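Cyclic nucleotide-binding protein (Ruegeria pomeroyi, PDB 3FX3) probably acts as a DNA-binding transcription regulator of the CRP type, pairing a cyclic nucleotide-binding domain with a helix-turn-helix domain. Local coordinates at residues S78-T81 with R82-F86; I12-S16 with L17-S21; P178-K181 with M182-A185. All coordinates share one frame; numbering follows the deposited sequence. Where two conformers were deposited one is given.

Interaction 1: residues S78-T81 with R82-F86; sequences SVFT and RGESF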
loop_
_atom_site.group_PDB
_atom_site.type_symbol
_atom_site.label_atom_id
_atom_site.label_comp_id
_atom_site.label_asym_id
_atom_site.label_seq_id
_atom_site.Cartn_x
_atom_site.Cartn_y
_atom_site.Cartn_z
ATOM N N SER B 78 0.178 -11.703 12.395
ATOM C CA SER B 78 1.317 -11.124 11.671
ATOM C C SER B 78 2.603 -11.439 12.371
ATOM O O SER B 78 2.605 -11.709 13.573
ATOM C CB SER B 78 1.245 -9.615 11.604
ATOM O OG SER B 78 -0.013 -9.146 11.921
ATOM N N VAL B 79 3.691 -11.358 11.617
ATOM C CA VAL B 79 5.030 -11.334 12.162
ATOM C C VAL B 79 5.794 -10.142 11.641
ATOM O O VAL B 79 5.678 -9.791 10.464
ATOM C CB VAL B 79 5.819 -12.622 11.894
ATOM C CG1 VAL B 79 5.241 -13.715 12.704
ATOM C CG2 VAL B 79 5.813 -12.994 10.407
ATOM N N PHE B 80 6.568 -9.510 12.511
ATOM C CA PHE B 80 7.384 -8.335 12.147
ATOM C C PHE B 80 8.815 -8.551 12.540
ATOM O O PHE B 80 9.091 -9.262 13.513
ATOM C CB PHE B 80 6.854 -7.070 12.847
ATOM C CG PHE B 80 5.507 -6.637 12.349
ATOM C CD1 PHE B 80 5.386 -5.978 11.145
ATOM C CD2 PHE B 80 4.348 -6.937 13.060
ATOM C CE1 PHE B 80 4.123 -5.597 10.663
ATOM C CE2 PHE B 80 3.105 -6.560 12.591
ATOM C CZ PHE B 80 2.980 -5.891 11.406
ATOM N N THR B 81 9.722 -7.893 11.817
ATOM C CA THR B 81 11.139 -8.050 12.048
ATOM C C THR B 81 11.869 -6.701 11.920
ATOM O O THR B 81 11.239 -5.653 11.857
ATOM C CB THR B 81 11.755 -9.145 11.117
ATOM O OG1 THR B 81 13.069 -9.485 11.586
ATOM C CG2 THR B 81 11.837 -8.689 9.677
ATOM N N ARG B 82 13.187 -6.730 11.936
ATOM C CA ARG B 82 13.989 -5.491 12.034
ATOM C C ARG B 82 13.632 -4.462 10.994
ATOM O O ARG B 82 13.399 -4.796 9.841
ATOM C CB ARG B 82 15.493 -5.756 12.001
ATOM C CG ARG B 82 16.066 -5.977 10.697
ATOM C CD ARG B 82 17.472 -6.655 10.789
ATOM N NE ARG B 82 18.588 -5.737 11.000
ATOM C CZ ARG B 82 19.082 -4.922 10.069
ATOM N NH1 ARG B 82 18.536 -4.872 8.856
ATOM N NH2 ARG B 82 20.131 -4.143 10.346
ATOM N N GLY B 83 13.522 -3.222 11.454
ATOM C CA GLY B 83 13.167 -2.083 10.627
ATOM C C GLY B 83 11.683 -1.937 10.382
ATOM O O GLY B 83 11.286 -1.170 9.529
ATOM N N GLU B 84 10.842 -2.662 11.109
ATOM C CA GLU B 84 9.399 -2.577 10.869
ATOM C C GLU B 84 8.669 -2.082 12.091
ATOM O O GLU B 84 8.981 -2.503 13.228
ATOM C CB GLU B 84 8.832 -3.935 10.434
ATOM C CG GLU B 84 9.503 -4.477 9.169
ATOM C CD GLU B 84 8.930 -5.824 8.721
ATOM O OE1 GLU B 84 8.614 -6.714 9.555
ATOM O OE2 GLU B 84 8.788 -5.988 7.496
ATOM N N SER B 85 7.699 -1.195 11.867
ATOM C CA SER B 85 6.901 -0.640 12.963
ATOM C C SER B 85 5.536 -1.279 12.985
ATOM O O SER B 85 5.079 -1.807 11.983
ATOM C CB SER B 85 6.724 0.884 12.841
ATOM O OG SER B 85 6.109 1.245 11.619
ATOM N N PHE B 86 4.887 -1.241 14.136
ATOM C CA PHE B 86 3.504 -1.678 14.215
ATOM C C PHE B 86 2.830 -1.034 15.431
ATOM O O PHE B 86 3.511 -0.500 16.311
ATOM C CB PHE B 86 3.428 -3.223 14.257
ATOM C CG PHE B 86 4.089 -3.850 15.473
ATOM C CD1 PHE B 86 5.409 -4.177 15.456
ATOM C CD2 PHE B 86 3.367 -4.094 16.626
ATOM C CE1 PHE B 86 6.027 -4.734 16.557
ATOM C CE2 PHE B 86 3.973 -4.686 17.731
ATOM C CZ PHE B 86 5.320 -4.992 17.692
#
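Phe80 and Phe86 lay their rings almost parallel, planes at 12°, but slid so far apart that they barely overlap, with centroids 5.1 Å apart. The closest touch comes from beside the second ring rather than from the ring itself: Phe86 CB sits over one face of the Phe80 ring, offset toward its rim, 3.7 Å from Phe80 CE2, a CH-pi contact. The backbone of strand 84-86 brings CB over that face, and with CG between the backbone N and carbonyl carbon (chi1 63°) the Phe86 ring is laid alongside the Phe80 ring. Glu84 comes to the same phenylalanine at an edge: Glu84 OE1 lies near the plane of the Phe80 ring, 3.7 Å from Phe80 CD1, the carboxylate turned steeply against the ring. The same oxygen accepts a hydrogen bond from the backbone of Thr81, Thr81 N to Glu84 OE1 2.8 Å, approached on the anti side and somewhat out of the carboxylate plane. The side chain thus bridges its own turn. That turn is a type II beta turn from Thr81 to Glu84, with Gly83 at positive phi and a weak closing bond from Glu84 N to Thr81 O of 3.1 Å. It carries the chain from strand 74-81, at the edge of one sheet of the cyclic nucleotide-binding beta roll, to strand 84-86, at the edge of the other. The two strand segments run at 134° to each other. Second-shell partners fix the polar ends. Glu84 OE2 forms a salt bridge with Arg187 and Arg82 another with Asp167, both partners lying in the C-terminal part of the chain, while Thr81 OG1 bonds to Gly61 O. Farther out, the ring of His56 meets Phe86, and Leu65 of strand 62-68 touches both phenylalanines.

Interaction 2: residues I12-S16 with L17-S21; sequences IARNS and LLIRS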
loop_
_atom_site.group_PDB
_atom_site.type_symbol
_atom_site.label_atom_id
_atom_site.label_comp_id
_atom_site.label_asym_id
_atom_site.label_seq_id
_atom_site.Cartn_x
_atom_site.Cartn_y
_atom_site.Cartn_z
ATOM N N ILE B 12 18.431 1.739 11.961
ATOM C CA ILE B 12 17.461 0.655 11.694
ATOM C C ILE B 12 16.001 1.146 11.825
ATOM O O ILE B 12 15.175 0.898 10.928
ATOM C CB ILE B 12 17.720 -0.564 12.584
ATOM C CG1 ILE B 12 19.036 -1.231 12.180
ATOM C CG2 ILE B 12 16.574 -1.600 12.485
ATOM C CD1 ILE B 12 19.540 -2.266 13.201
ATOM N N ALA B 13 15.694 1.884 12.893
ATOM C CA ALA B 13 14.337 2.398 13.098
ATOM C C ALA B 13 13.857 3.331 11.973
ATOM O O ALA B 13 12.656 3.400 11.690
ATOM C CB ALA B 13 14.209 3.096 14.465
ATOM N N ARG B 14 14.792 4.049 11.343
ATOM C CA ARG B 14 14.453 4.971 10.240
ATOM C C ARG B 14 13.883 4.287 8.990
ATOM O O ARG B 14 13.257 4.923 8.172
ATOM C CB ARG B 14 15.656 5.836 9.894
ATOM C CG ARG B 14 15.945 6.929 10.938
ATOM C CD ARG B 14 17.318 7.548 10.726
ATOM N NE ARG B 14 17.553 8.678 11.623
ATOM C CZ ARG B 14 17.091 9.917 11.421
ATOM N NH1 ARG B 14 16.363 10.224 10.350
ATOM N NH2 ARG B 14 17.363 10.872 12.297
ATOM N N ASN B 15 14.074 2.985 8.870
ATOM C CA ASN B 15 13.462 2.222 7.795
ATOM C C ASN B 15 11.987 1.880 8.035
ATOM O O ASN B 15 11.318 1.394 7.130
ATOM C CB ASN B 15 14.254 0.921 7.588
ATOM C CG ASN B 15 15.677 1.172 7.130
ATOM O OD1 ASN B 15 15.960 2.138 6.408
ATOM N ND2 ASN B 15 16.584 0.309 7.556
ATOM N N SER B 16 11.483 2.114 9.246
ATOM C CA SER B 16 10.106 1.745 9.569
ATOM C C SER B 16 9.071 2.700 8.956
ATOM O O SER B 16 9.334 3.873 8.729
ATOM C CB SER B 16 9.893 1.706 11.078
ATOM O OG SER B 16 9.894 3.012 11.645
ATOM N N LEU B 17 7.897 2.167 8.705
ATOM C CA LEU B 17 6.755 2.952 8.270
ATOM C C LEU B 17 6.499 4.202 9.136
ATOM O O LEU B 17 6.299 5.307 8.610
ATOM C CB LEU B 17 5.515 2.052 8.283
ATOM C CG LEU B 17 4.250 2.653 7.732
ATOM C CD1 LEU B 17 4.464 2.782 6.207
ATOM C CD2 LEU B 17 3.014 1.804 8.077
ATOM N N LEU B 18 6.500 4.028 10.452
ATOM C CA LEU B 18 6.305 5.154 11.371
ATOM C C LEU B 18 7.305 6.281 11.097
ATOM O O LEU B 18 6.927 7.435 10.892
ATOM C CB LEU B 18 6.468 4.706 12.810
ATOM C CG LEU B 18 6.350 5.788 13.879
ATOM C CD1 LEU B 18 4.936 6.395 13.936
ATOM C CD2 LEU B 18 6.733 5.183 15.224
ATOM N N ILE B 19 8.583 5.927 11.111
ATOM C CA ILE B 19 9.622 6.938 11.077
ATOM C C ILE B 19 9.798 7.523 9.654
ATOM O O ILE B 19 9.976 8.726 9.491
ATOM C CB ILE B 19 10.946 6.404 11.643
ATOM C CG1 ILE B 19 10.733 5.920 13.091
ATOM C CG2 ILE B 19 12.048 7.502 11.551
ATOM C CD1 ILE B 19 10.216 7.004 14.094
ATOM N N ARG B 20 9.680 6.684 8.640
ATOM C CA ARG B 20 9.687 7.168 7.262
ATOM C C ARG B 20 8.564 8.169 6.994
ATOM O O ARG B 20 8.702 8.979 6.107
ATOM C CB ARG B 20 9.487 6.033 6.258
ATOM C CG ARG B 20 10.720 5.286 5.845
ATOM C CD ARG B 20 10.287 4.227 4.806
ATOM N NE ARG B 20 9.690 3.036 5.440
ATOM C CZ ARG B 20 8.796 2.191 4.884
ATOM N NH1 ARG B 20 8.297 2.381 3.652
ATOM N NH2 ARG B 20 8.398 1.127 5.586
ATOM N N SER B 21 7.438 8.055 7.696
ATOM C CA SER B 21 6.323 8.962 7.462
ATOM C C SER B 21 6.503 10.350 8.080
ATOM O O SER B 21 5.755 11.262 7.749
ATOM C CB SER B 21 5.048 8.347 7.990
ATOM O OG SER B 21 4.841 7.089 7.333
#
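Ser16 OG is held by two bonds of opposite sense: it accepts from Ile19 N at 3.2 Å and donates to Ala13 O at 2.8 Å, the latter nearly along the C=O axis. Its torsion, with OG between the backbone N and the carbonyl carbon (chi1 71°), aims the hydroxyl both back at the turn Ala13-Ser16 and forward at the helix. Ser16 is therefore the N-cap of helix 17-20, and the first full helical bond, Arg20 N to Ser16 O, follows at 2.8 Å. Ile19 closes over the hydroxyl, its CG1 3.4 Å from Ser16 OG, while its other branch, CG2, lies 3.7 Å from Arg14 CA. Arg20, bent at chi3, folds back so that its NE reaches Asn15 O at 2.9 Å, from well above the carbonyl plane, with a weak second bond from NH2. Helix 24-31 covers Ile19 through Val27, Leu30 and Leu31, and Arg14 pairs with Asp28 there. In this buried kink between helices 7-13 and 17-20, one hydroxyl serves as donor and acceptor at once, and the guanidinium probably adds positive charge that steadies a carbonyl of the connecting turn.

Interaction 3: residues P178-K181 with M182-A185; sequences PYDK and MLIA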
loop_
_atom_site.group_PDB
_atom_site.type_symbol
_atom_site.label_atom_id
_atom_site.label_comp_id
_atom_site.label_asym_id
_atom_site.label_seq_id
_atom_site.Cartn_x
_atom_site.Cartn_y
_atom_site.Cartn_z
ATOM N N PRO B 178 12.770 -17.075 12.055
ATOM C CA PRO B 178 12.165 -17.923 13.078
ATOM C C PRO B 178 12.478 -19.370 12.817
ATOM O O PRO B 178 12.610 -19.768 11.662
ATOM C CB PRO B 178 10.656 -17.696 12.909
ATOM C CG PRO B 178 10.520 -16.538 12.013
ATOM C CD PRO B 178 11.767 -16.439 11.202
ATOM N N TYR B 179 12.607 -20.147 13.889
ATOM C CA TYR B 179 12.739 -21.577 13.773
ATOM C C TYR B 179 11.508 -22.172 13.085
ATOM O O TYR B 179 11.627 -23.025 12.225
ATOM C CB TYR B 179 12.930 -22.183 15.157
ATOM C CG TYR B 179 13.248 -23.656 15.136
ATOM C CD1 TYR B 179 12.236 -24.603 14.979
ATOM C CD2 TYR B 179 14.550 -24.108 15.314
ATOM C CE1 TYR B 179 12.508 -25.965 14.988
ATOM C CE2 TYR B 179 14.841 -25.497 15.331
ATOM C CZ TYR B 179 13.811 -26.411 15.162
ATOM O OH TYR B 179 14.061 -27.766 15.161
ATOM N N ASP B 180 10.325 -21.684 13.434
ATOM C CA ASP B 180 9.116 -22.165 12.792
ATOM C C ASP B 180 8.885 -21.439 11.462
ATOM O O ASP B 180 8.345 -20.339 11.434
ATOM C CB ASP B 180 7.897 -21.954 13.693
ATOM C CG ASP B 180 6.621 -22.449 13.049
ATOM O OD1 ASP B 180 6.683 -23.078 11.957
ATOM O OD2 ASP B 180 5.556 -22.176 13.610
ATOM N N LYS B 181 9.236 -22.090 10.359
ATOM C CA LYS B 181 9.150 -21.439 9.039
ATOM C C LYS B 181 7.700 -21.194 8.580
ATOM O O LYS B 181 7.469 -20.428 7.636
ATOM C CB LYS B 181 9.928 -22.240 7.971
ATOM C CG LYS B 181 11.430 -22.483 8.291
ATOM C CD LYS B 181 12.218 -21.160 8.470
ATOM C CE LYS B 181 13.686 -21.408 8.845
ATOM N NZ LYS B 181 13.857 -21.947 10.243
HETATM N N MSE B 182 6.734 -21.809 9.253
HETATM C CA MSE B 182 5.328 -21.554 8.955
HETATM C C MSE B 182 4.922 -20.109 9.195
HETATM O O MSE B 182 3.993 -19.610 8.560
HETATM C CB MSE B 182 4.425 -22.521 9.741
HETATM C CG MSE B 182 4.580 -23.966 9.229
HETATM SE SE MSE B 182 3.299 -25.337 9.856
HETATM C CE MSE B 182 1.656 -24.303 9.497
ATOM N N LEU B 183 5.623 -19.414 10.086
ATOM C CA LEU B 183 5.380 -17.989 10.269
ATOM C C LEU B 183 5.732 -17.199 9.015
ATOM O O LEU B 183 5.029 -16.263 8.656
ATOM C CB LEU B 183 6.179 -17.449 11.461
ATOM C CG LEU B 183 5.786 -18.040 12.831
ATOM C CD1 LEU B 183 6.791 -17.659 13.888
ATOM C CD2 LEU B 183 4.376 -17.596 13.251
ATOM N N ILE B 184 6.811 -17.580 8.337
ATOM C CA ILE B 184 7.199 -16.900 7.086
ATOM C C ILE B 184 6.193 -17.255 5.983
ATOM O O ILE B 184 5.771 -16.398 5.193
ATOM C CB ILE B 184 8.626 -17.295 6.642
ATOM C CG1 ILE B 184 9.636 -16.898 7.724
ATOM C CG2 ILE B 184 8.995 -16.641 5.319
ATOM C CD1 ILE B 184 9.446 -15.489 8.261
ATOM N N ALA B 185 5.767 -18.507 5.970
ATOM C CA ALA B 185 4.814 -18.971 4.977
ATOM C C ALA B 185 3.538 -18.167 5.104
ATOM O O ALA B 185 3.011 -17.675 4.101
ATOM C CB ALA B 185 4.541 -20.495 5.135
#
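Asp180 and Met182 (deposited as selenomethionine) make the capping bond: Met182 N donates to Asp180 OD1 at 3.0 Å, meeting the oxygen from above the carboxylate plane. With CG opposite the backbone N (chi1 -180°), the carboxylate swings forward alongside the start of the helix, where OD1 also lies 3.2 Å from Met182 CB. The negative group at the amino end would probably be favoured by the helix dipole. Backbone bonds take over from there. Leu183 N bonds to Asp180 O, and Lys181 O accepts Ala185 N at 3.1 Å, with a weak bond from Ile184 N.

Lys181 supplies the other polar grip. Its chain, bent at chi2 and chi4, curls back over the loop and brings NZ 2.9 Å from Pro178 O, in the carbonyl plane and on a lone pair. A second bond runs from NZ to Tyr179 O at 3.2 Å, from above that carbonyl plane, and Arg211 O adds a further acceptor. A leucine in place of Lys181 would probably leave the carbonyls of Pro178, Tyr179 and Arg211 without this donor and the 178-181 loop less firmly tied to the chain at Arg211.

The apolar contacts come from Pro178, which sets two parts of its ring against two residues of the helix. Pro178 CB lies 4.0 Å from Leu183 CD1, and Pro178 CD lies 3.9 Å from Ile184 CD1, the latter pair of side chains meeting at about a right angle. Trp62 touches both Pro178 and Ile184, and Val76 and Val79 touch Leu183, so the loop and helix also rest on the cyclic nucleotide-binding domain. Ile184 and Ala185 pack on Leu195 of helix 192-203, and the pair of helices 182-187 and 192-203 is consistent with the helix-turn-helix of CRP-like regulators.

How the interactions relate
Along the chain interaction 2 comes first, then interaction 1, then interaction 3. Interaction 1 lies near the centre of the folded chain, its centre about 11 Å from that of interaction 2 and about 14 Å from that of interaction 3; those two lie on opposite sides of the chain's centre, their nearest atoms about 16 Å apart. Ser85 OG and Leu18 N, 3.0 Å apart and probably hydrogen-bonded, tie the beta roll to the N-terminal helices. On the other flank Val79 packs on Leu183 of helix 182-187. The strand turn of interaction 1 thus touches both the N-terminal helices and the helix-turn-helix domain.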